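Long-range contacts in tudor domain-containing protein 1 (Mus musculus, PDB 4B9W), which helps silence transposable elements in the male germline through the piRNA pathway, its extended Tudor domain TD3 binding a Piwi-protein (MILI) peptide that carries dimethylarginine: residues Glu17-Val22 / Cys34-Lys38; Phe100-Gly104 / Pro125-Met129; Glu146-Phe151 / Leu191-Val197. All coordinates share one frame; numbering follows the deposited sequence.

Contact 1 (Glu17-Val22 / Cys34-Lys38); sequences ETVDVV and CHFLK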
# COMPACT_ATOMS: atom_id res chain seq x y z
N GLU A 17 -15.45 -10.67 -20.93
CA GLU A 17 -15.87 -11.91 -20.28
C GLU A 17 -16.90 -11.63 -19.18
O GLU A 17 -16.73 -10.71 -18.38
CB GLU A 17 -14.67 -12.63 -19.69
CG GLU A 17 -14.98 -14.00 -19.11
CD GLU A 17 -13.75 -14.72 -18.60
OE1 GLU A 17 -12.61 -14.41 -19.04
OE2 GLU A 17 -13.93 -15.64 -17.77
N THR A 18 -17.97 -12.41 -19.14
CA THR A 18 -18.93 -12.31 -18.04
C THR A 18 -18.86 -13.55 -17.17
O THR A 18 -18.87 -14.68 -17.66
CB THR A 18 -20.36 -12.07 -18.52
OG1 THR A 18 -20.77 -13.17 -19.34
CG2 THR A 18 -20.43 -10.82 -19.31
N VAL A 19 -18.75 -13.33 -15.87
CA VAL A 19 -18.44 -14.39 -14.94
C VAL A 19 -18.98 -14.03 -13.55
O VAL A 19 -18.98 -12.87 -13.14
CB VAL A 19 -16.91 -14.63 -14.92
CG1 VAL A 19 -16.18 -13.32 -14.67
CG2 VAL A 19 -16.54 -15.71 -13.90
N ASP A 20 -19.47 -15.03 -12.84
CA ASP A 20 -20.01 -14.80 -11.50
C ASP A 20 -18.86 -14.64 -10.51
O ASP A 20 -17.83 -15.31 -10.61
CB ASP A 20 -20.96 -15.91 -11.08
CG ASP A 20 -22.29 -15.85 -11.82
OD1 ASP A 20 -22.75 -14.74 -12.21
OD2 ASP A 20 -22.89 -16.92 -12.01
N VAL A 21 -19.06 -13.72 -9.58
CA VAL A 21 -18.11 -13.43 -8.53
C VAL A 21 -18.79 -13.42 -7.16
O VAL A 21 -20.00 -13.22 -7.04
CB VAL A 21 -17.43 -12.06 -8.75
CG1 VAL A 21 -16.70 -12.03 -10.09
CG2 VAL A 21 -18.43 -10.92 -8.63
N VAL A 22 -17.98 -13.67 -6.15
CA VAL A 22 -18.28 -13.36 -4.77
C VAL A 22 -17.10 -12.49 -4.34
O VAL A 22 -15.95 -12.79 -4.68
CB VAL A 22 -18.38 -14.62 -3.85
CG1 VAL A 22 -19.73 -15.32 -4.01
CG2 VAL A 22 -17.24 -15.59 -4.12
N CYS A 34 -12.19 -10.31 -5.56
CA CYS A 34 -13.24 -11.27 -5.88
C CYS A 34 -12.67 -12.65 -6.14
O CYS A 34 -11.58 -12.79 -6.68
CB CYS A 34 -14.02 -10.85 -7.13
SG CYS A 34 -15.04 -9.36 -6.97
N HIS A 35 -13.43 -13.66 -5.74
CA HIS A 35 -13.31 -14.98 -6.31
C HIS A 35 -14.18 -15.04 -7.54
O HIS A 35 -15.39 -14.76 -7.46
CB HIS A 35 -13.74 -16.04 -5.33
CG HIS A 35 -12.84 -16.16 -4.14
ND1 HIS A 35 -13.31 -16.48 -2.91
CD2 HIS A 35 -11.47 -16.00 -4.02
CE1 HIS A 35 -12.29 -16.53 -2.04
NE2 HIS A 35 -11.16 -16.23 -2.72
N PHE A 36 -13.57 -15.38 -8.68
CA PHE A 36 -14.29 -15.60 -9.93
C PHE A 36 -14.69 -17.08 -10.04
O PHE A 36 -13.84 -17.99 -9.96
CB PHE A 36 -13.44 -15.10 -11.10
CG PHE A 36 -13.35 -13.60 -11.17
CD1 PHE A 36 -12.61 -12.89 -10.25
CD2 PHE A 36 -14.05 -12.89 -12.13
CE1 PHE A 36 -12.52 -11.51 -10.32
CE2 PHE A 36 -13.99 -11.51 -12.21
CZ PHE A 36 -13.23 -10.81 -11.30
N LEU A 37 -15.99 -17.32 -10.14
CA LEU A 37 -16.53 -18.68 -10.04
C LEU A 37 -16.54 -19.32 -11.40
O LEU A 37 -17.59 -19.44 -12.06
CB LEU A 37 -17.92 -18.68 -9.40
CG LEU A 37 -18.14 -17.90 -8.10
CD1 LEU A 37 -19.60 -17.96 -7.68
CD2 LEU A 37 -17.23 -18.39 -6.98
N LYS A 38 -15.35 -19.70 -11.86
CA LYS A 38 -15.19 -20.44 -13.10
C LYS A 38 -14.14 -21.54 -12.88
O LYS A 38 -13.45 -21.55 -11.87
CB LYS A 38 -14.81 -19.52 -14.26
CG LYS A 38 -13.56 -18.68 -14.10
CD LYS A 38 -13.20 -18.00 -15.42
CE LYS A 38 -11.80 -17.40 -15.39
NZ LYS A 38 -11.32 -16.97 -16.73
O HOH W 1 -18.93 -17.67 -13.51
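Val21 and Phe36 sit opposite each other on the two strands as a non-hydrogen-bonded pair of an antiparallel beta hairpin, and their side chains form the tight half of this contact. The two lie side by side, pointing the same way, so that Val21 CG1 rests over one face of the Phe36 ring, 3.6 Å from its centroid, in a CH-pi contact displaced toward the rim. Val19 meets the same ring differently: its CG1, held between the backbone N and the carbonyl carbon (chi1 53°), reaches the ring edge in plane, 3.3 Å from Phe36 CD2. Beta-branched valines suit the extended backbone and offer methyls to both face and edge, while Cys34, a small side chain, brings its CB against Val21 CB.

The backbones are joined by Val22 and His35, a hydrogen-bonded pair with Val22 N to His35 O at 3.1 Å and His35 N to Val22 O at 2.9 Å. Beyond them Leu37 N gives Asp20 O a nearly straight bond (175°).

Past this point the pairing slackens. Leu37 centres an inverse gamma turn, and a water bridges Asp20 N and Leu37 O. Further out, the extended Lys38 chain crosses Glu17 at about a right angle; Lys38 NZ meets the syn lone pair of Glu17 OE2 at 3.1 Å in a salt bridge, and also bonds Glu12 O, while Glu17 OE1 takes Thr14 N.

The hairpin supplies two neighbouring staves of a closed five-stranded barrel, consistent with the OB-fold (SN-like) half of an extended Tudor domain. Strand 160-168 flanks strand 18-26, strand 129-133 flanks strand 31-36, and helix 41-57 packs on His35 and Leu37.

Contact 2 (Phe100-Gly104 / Pro125-Met129); sequences FVDYG and PFQGM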
# COMPACT_ATOMS: atom_id res chain seq x y z
N PHE A 100 -2.13 -12.27 1.40
CA PHE A 100 -2.80 -13.55 1.16
C PHE A 100 -3.39 -13.59 -0.26
O PHE A 100 -4.40 -12.95 -0.53
CB PHE A 100 -3.86 -13.79 2.26
CG PHE A 100 -3.25 -14.14 3.59
CD1 PHE A 100 -2.75 -15.41 3.81
CD2 PHE A 100 -3.16 -13.20 4.61
CE1 PHE A 100 -2.16 -15.75 5.02
CE2 PHE A 100 -2.57 -13.53 5.82
CZ PHE A 100 -2.07 -14.80 6.02
N VAL A 101 -2.74 -14.34 -1.16
CA VAL A 101 -2.94 -14.22 -2.61
C VAL A 101 -4.27 -14.75 -3.14
O VAL A 101 -4.72 -14.36 -4.22
CB VAL A 101 -1.80 -14.91 -3.41
CG1 VAL A 101 -0.47 -14.23 -3.17
CG2 VAL A 101 -1.70 -16.39 -3.07
N ASP A 102 -4.91 -15.63 -2.39
CA ASP A 102 -6.22 -16.14 -2.78
C ASP A 102 -7.40 -15.37 -2.18
O ASP A 102 -8.55 -15.76 -2.42
CB ASP A 102 -6.32 -17.61 -2.41
CG ASP A 102 -5.35 -18.48 -3.18
OD1 ASP A 102 -5.36 -18.44 -4.44
OD2 ASP A 102 -4.61 -19.23 -2.53
N TYR A 103 -7.14 -14.28 -1.44
CA TYR A 103 -8.22 -13.52 -0.75
C TYR A 103 -8.06 -11.99 -0.85
O TYR A 103 -9.04 -11.28 -0.97
CB TYR A 103 -8.38 -13.97 0.73
CG TYR A 103 -8.65 -15.47 0.85
CD1 TYR A 103 -7.59 -16.37 0.89
CD2 TYR A 103 -9.95 -15.97 0.87
CE1 TYR A 103 -7.81 -17.73 0.95
CE2 TYR A 103 -10.19 -17.33 0.96
CZ TYR A 103 -9.10 -18.22 0.98
OH TYR A 103 -9.29 -19.59 1.04
N GLY A 104 -6.82 -11.50 -0.76
CA GLY A 104 -6.53 -10.09 -0.99
C GLY A 104 -6.23 -9.27 0.24
O GLY A 104 -5.94 -8.08 0.12
N PRO A 125 -3.99 -21.16 -10.12
CA PRO A 125 -3.74 -19.71 -10.19
C PRO A 125 -4.16 -19.03 -8.90
O PRO A 125 -5.10 -19.48 -8.25
CB PRO A 125 -4.63 -19.24 -11.37
CG PRO A 125 -4.86 -20.48 -12.18
CD PRO A 125 -4.81 -21.65 -11.24
N PHE A 126 -3.48 -17.93 -8.56
CA PHE A 126 -3.90 -17.12 -7.42
C PHE A 126 -5.30 -16.55 -7.65
O PHE A 126 -5.62 -16.03 -8.72
CB PHE A 126 -2.88 -16.01 -7.11
CG PHE A 126 -1.52 -16.52 -6.65
CD1 PHE A 126 -1.27 -17.87 -6.38
CD2 PHE A 126 -0.46 -15.62 -6.47
CE1 PHE A 126 -0.02 -18.30 -5.97
CE2 PHE A 126 0.80 -16.05 -6.05
CZ PHE A 126 1.02 -17.39 -5.81
N GLN A 127 -6.14 -16.66 -6.61
CA GLN A 127 -7.60 -16.50 -6.77
C GLN A 127 -8.16 -15.18 -6.25
O GLN A 127 -9.30 -14.87 -6.55
CB GLN A 127 -8.33 -17.63 -6.04
CG GLN A 127 -8.15 -19.00 -6.63
CD GLN A 127 -8.73 -19.15 -8.03
OE1 GLN A 127 -9.82 -18.66 -8.31
NE2 GLN A 127 -7.99 -19.83 -8.91
N GLY A 128 -7.39 -14.43 -5.47
CA GLY A 128 -7.82 -13.13 -5.00
C GLY A 128 -7.51 -12.08 -6.05
O GLY A 128 -6.41 -11.50 -6.08
N MET A 129 -8.48 -11.83 -6.91
CA MET A 129 -8.28 -10.96 -8.05
C MET A 129 -8.65 -9.54 -7.68
O MET A 129 -9.82 -9.29 -7.32
CB MET A 129 -9.17 -11.44 -9.21
CG MET A 129 -8.80 -12.83 -9.71
SD MET A 129 -7.06 -12.90 -10.21
CE MET A 129 -6.95 -11.42 -11.25
O HOH W 2 -5.03 -11.56 -3.83
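Val101 sits on one face of the Phe126 ring. With chi1 at -64° it sets CG2 between its backbone N and carbonyl carbon, over the ring centre, in a CH-pi contact 3.5 Å from the centroid and 9° off its normal. Val101 CB lies 3.4 Å from Phe126 CD2. Were Phe126 replaced by an alanine, Val101 would probably lose the ring under its methyls, and a gap would open beside Trp8 and Trp10.

Two hydrogen bonds join the loops. Gly128 N donates to an in-plane lone pair of Val101 O at 2.9 Å. Gln127 N is received by the anti lone pair of Asp102 OD1, also at 2.9 Å; Arg84 makes a salt bridge to this oxygen, which probably steadies the buried charge. A water donates to both Val101 O and Gly128 O.

Steric fit explains the glycine: a CB on Gly128 would clash with Tyr103 N and Val101 O.

Loop 100-104 follows strand 96-100 of the five-stranded Tudor sheet; its Phe100 and Tyr103 pack on the peptide's modified side chain as walls of the aromatic cage by which Tudor domains take methylated arginine. Val101 leans on strand 81-90, Asp102 and Tyr103 on helix 41-57; segment 125-129 leads into strand 129-133.

Contact 3 (Glu146-Phe151 / Leu191-Val197); sequences EATARF and LIREQLV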
# COMPACT_ATOMS: atom_id res chain seq x y z
N GLU A 146 -18.74 6.07 3.88
CA GLU A 146 -20.15 5.97 3.42
C GLU A 146 -20.26 5.32 2.05
O GLU A 146 -21.07 4.42 1.87
CB GLU A 146 -20.83 7.37 3.39
CG GLU A 146 -22.36 7.35 3.56
CD GLU A 146 -23.03 8.71 3.28
OE1 GLU A 146 -22.33 9.73 3.11
OE2 GLU A 146 -24.29 8.77 3.22
N ALA A 147 -19.45 5.77 1.09
CA ALA A 147 -19.45 5.16 -0.26
C ALA A 147 -19.03 3.69 -0.16
O ALA A 147 -19.62 2.80 -0.78
CB ALA A 147 -18.55 5.92 -1.21
N THR A 148 -18.02 3.43 0.66
CA THR A 148 -17.52 2.06 0.81
C THR A 148 -18.53 1.15 1.53
O THR A 148 -18.78 0.02 1.09
CB THR A 148 -16.12 2.05 1.45
OG1 THR A 148 -15.21 2.77 0.59
CG2 THR A 148 -15.62 0.63 1.64
N ALA A 149 -19.14 1.64 2.60
CA ALA A 149 -20.14 0.84 3.33
C ALA A 149 -21.43 0.61 2.50
O ALA A 149 -22.07 -0.46 2.59
CB ALA A 149 -20.46 1.48 4.68
N ARG A 150 -21.79 1.57 1.66
CA ARG A 150 -22.93 1.36 0.78
C ARG A 150 -22.61 0.25 -0.23
O ARG A 150 -23.41 -0.66 -0.43
CB ARG A 150 -23.38 2.66 0.09
CG ARG A 150 -24.57 2.48 -0.86
CD ARG A 150 -25.69 1.63 -0.27
NE ARG A 150 -26.56 2.35 0.67
CZ ARG A 150 -27.08 1.86 1.80
NH1 ARG A 150 -26.85 0.61 2.26
NH2 ARG A 150 -27.86 2.64 2.52
N PHE A 151 -21.42 0.33 -0.83
CA PHE A 151 -20.93 -0.68 -1.76
C PHE A 151 -20.98 -2.07 -1.11
O PHE A 151 -21.53 -2.99 -1.71
CB PHE A 151 -19.50 -0.29 -2.25
CG PHE A 151 -18.86 -1.26 -3.24
CD1 PHE A 151 -19.60 -1.93 -4.21
CD2 PHE A 151 -17.48 -1.43 -3.23
CE1 PHE A 151 -18.98 -2.79 -5.11
CE2 PHE A 151 -16.86 -2.29 -4.12
CZ PHE A 151 -17.62 -2.97 -5.07
N LEU A 191 -24.53 3.59 -6.46
CA LEU A 191 -23.59 4.57 -5.88
C LEU A 191 -23.68 5.96 -6.52
O LEU A 191 -23.48 6.98 -5.84
CB LEU A 191 -22.16 4.04 -5.97
CG LEU A 191 -21.82 2.72 -5.25
CD1 LEU A 191 -20.31 2.48 -5.27
CD2 LEU A 191 -22.34 2.69 -3.83
N ILE A 192 -23.95 6.02 -7.83
CA ILE A 192 -24.08 7.31 -8.51
C ILE A 192 -25.38 7.97 -8.10
O ILE A 192 -25.39 9.12 -7.67
CB ILE A 192 -24.02 7.16 -10.05
CG1 ILE A 192 -22.67 6.57 -10.48
CG2 ILE A 192 -24.25 8.53 -10.71
CD1 ILE A 192 -22.66 5.98 -11.86
N ARG A 193 -26.48 7.23 -8.22
CA ARG A 193 -27.81 7.72 -7.88
C ARG A 193 -27.83 8.30 -6.46
O ARG A 193 -28.43 9.34 -6.23
CB ARG A 193 -28.85 6.58 -7.97
CG ARG A 193 -30.21 7.05 -8.44
CD ARG A 193 -31.36 6.22 -7.88
NE ARG A 193 -32.59 7.02 -7.75
CZ ARG A 193 -33.77 6.55 -7.33
NH1 ARG A 193 -33.93 5.28 -6.99
NH2 ARG A 193 -34.81 7.38 -7.26
N GLU A 194 -27.17 7.61 -5.53
CA GLU A 194 -27.18 8.00 -4.13
C GLU A 194 -26.20 9.13 -3.81
O GLU A 194 -26.05 9.51 -2.65
CB GLU A 194 -26.82 6.81 -3.25
CG GLU A 194 -27.67 5.57 -3.49
CD GLU A 194 -28.58 5.23 -2.34
OE1 GLU A 194 -29.06 6.17 -1.68
OE2 GLU A 194 -28.81 4.03 -2.12
N GLN A 195 -25.51 9.64 -4.82
CA GLN A 195 -24.60 10.80 -4.68
C GLN A 195 -23.31 10.45 -3.92
O GLN A 195 -22.58 11.35 -3.52
CB GLN A 195 -25.30 11.97 -3.98
CG GLN A 195 -26.75 12.22 -4.35
CD GLN A 195 -26.89 13.08 -5.58
OE1 GLN A 195 -27.30 12.60 -6.63
NE2 GLN A 195 -26.53 14.36 -5.46
N LEU A 196 -23.01 9.17 -3.77
CA LEU A 196 -21.86 8.71 -3.01
C LEU A 196 -20.59 8.68 -3.85
O LEU A 196 -19.48 8.67 -3.31
CB LEU A 196 -22.12 7.33 -2.45
CG LEU A 196 -23.37 7.20 -1.59
CD1 LEU A 196 -23.51 5.78 -1.11
CD2 LEU A 196 -23.32 8.18 -0.42
N VAL A 197 -20.75 8.64 -5.18
CA VAL A 197 -19.61 8.66 -6.10
C VAL A 197 -19.99 9.44 -7.36
O VAL A 197 -21.16 9.72 -7.60
CB VAL A 197 -19.13 7.24 -6.48
CG1 VAL A 197 -18.91 6.38 -5.24
CG2 VAL A 197 -20.12 6.58 -7.42
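The C-terminal end of helix 187-193 and the turn that follows it pack against helix 145-155, with Leu196 lying across the side of Glu146, Ala147 and Arg150. Its two methyls divide the work: Leu196 CD1 presses on the aliphatic root of Arg150, 3.3 Å from CB, while CD2 lies 3.7 Å from Glu146 CD. Ala147, small enough to let the backbones come close, puts its CB 4.0 Å from Leu196 CB and also touches Val197 CG1.

The helix ends in a Schellman motif, Gln195 leaving helical angles with positive phi (72°), and Leu196 follows it facing helix 145-155. Its two bonds are Leu196 N to Leu191 O and Gln195 N to Ile192 O; Leu191 O also accepts from Val197 N. Leu191 itself reaches across, setting CD2 3.7 Å from Arg150 CG and CD1 near Phe151 CB.

On the solvent side Arg150 bends at chi2 and chi3 (45° and 80°), bringing its guanidinium over toward Glu194. The salt bridge is long, Arg150 NE to Glu194 OE2 4.0 Å, with the oxygen well out of the guanidinium plane, so charge alone acts here. On the buried side Phe151 meets the Phe32 ring edge-to-face, and Leu191 and Phe151 both pack on Leu133 of strand 129-133.

Overall arrangement
Contact 2 is the most buried of the three, its centre about 5 Å from that of the chain; contact 1 is partly buried, and contact 3, about 21 Å out, ends in a charged, solvent-facing pair. A probable hydrogen bond from His35 NE2 to Asp102 O joins the hairpin of contact 1 to the loop after strand 96-100; another, Cys34 N to Met129 O, is strand pairing inside the barrel. Strand 129-133 is shared by all three, as neighbour of the hairpin, continuation of 125-129 and support for the two helices. Contact 2 buries a carboxylate, whereas the Glu17-Lys38 salt bridge of contact 1 is hydrogen-bonded and the long Arg150-Glu194 one of contact 3 acts through charge alone.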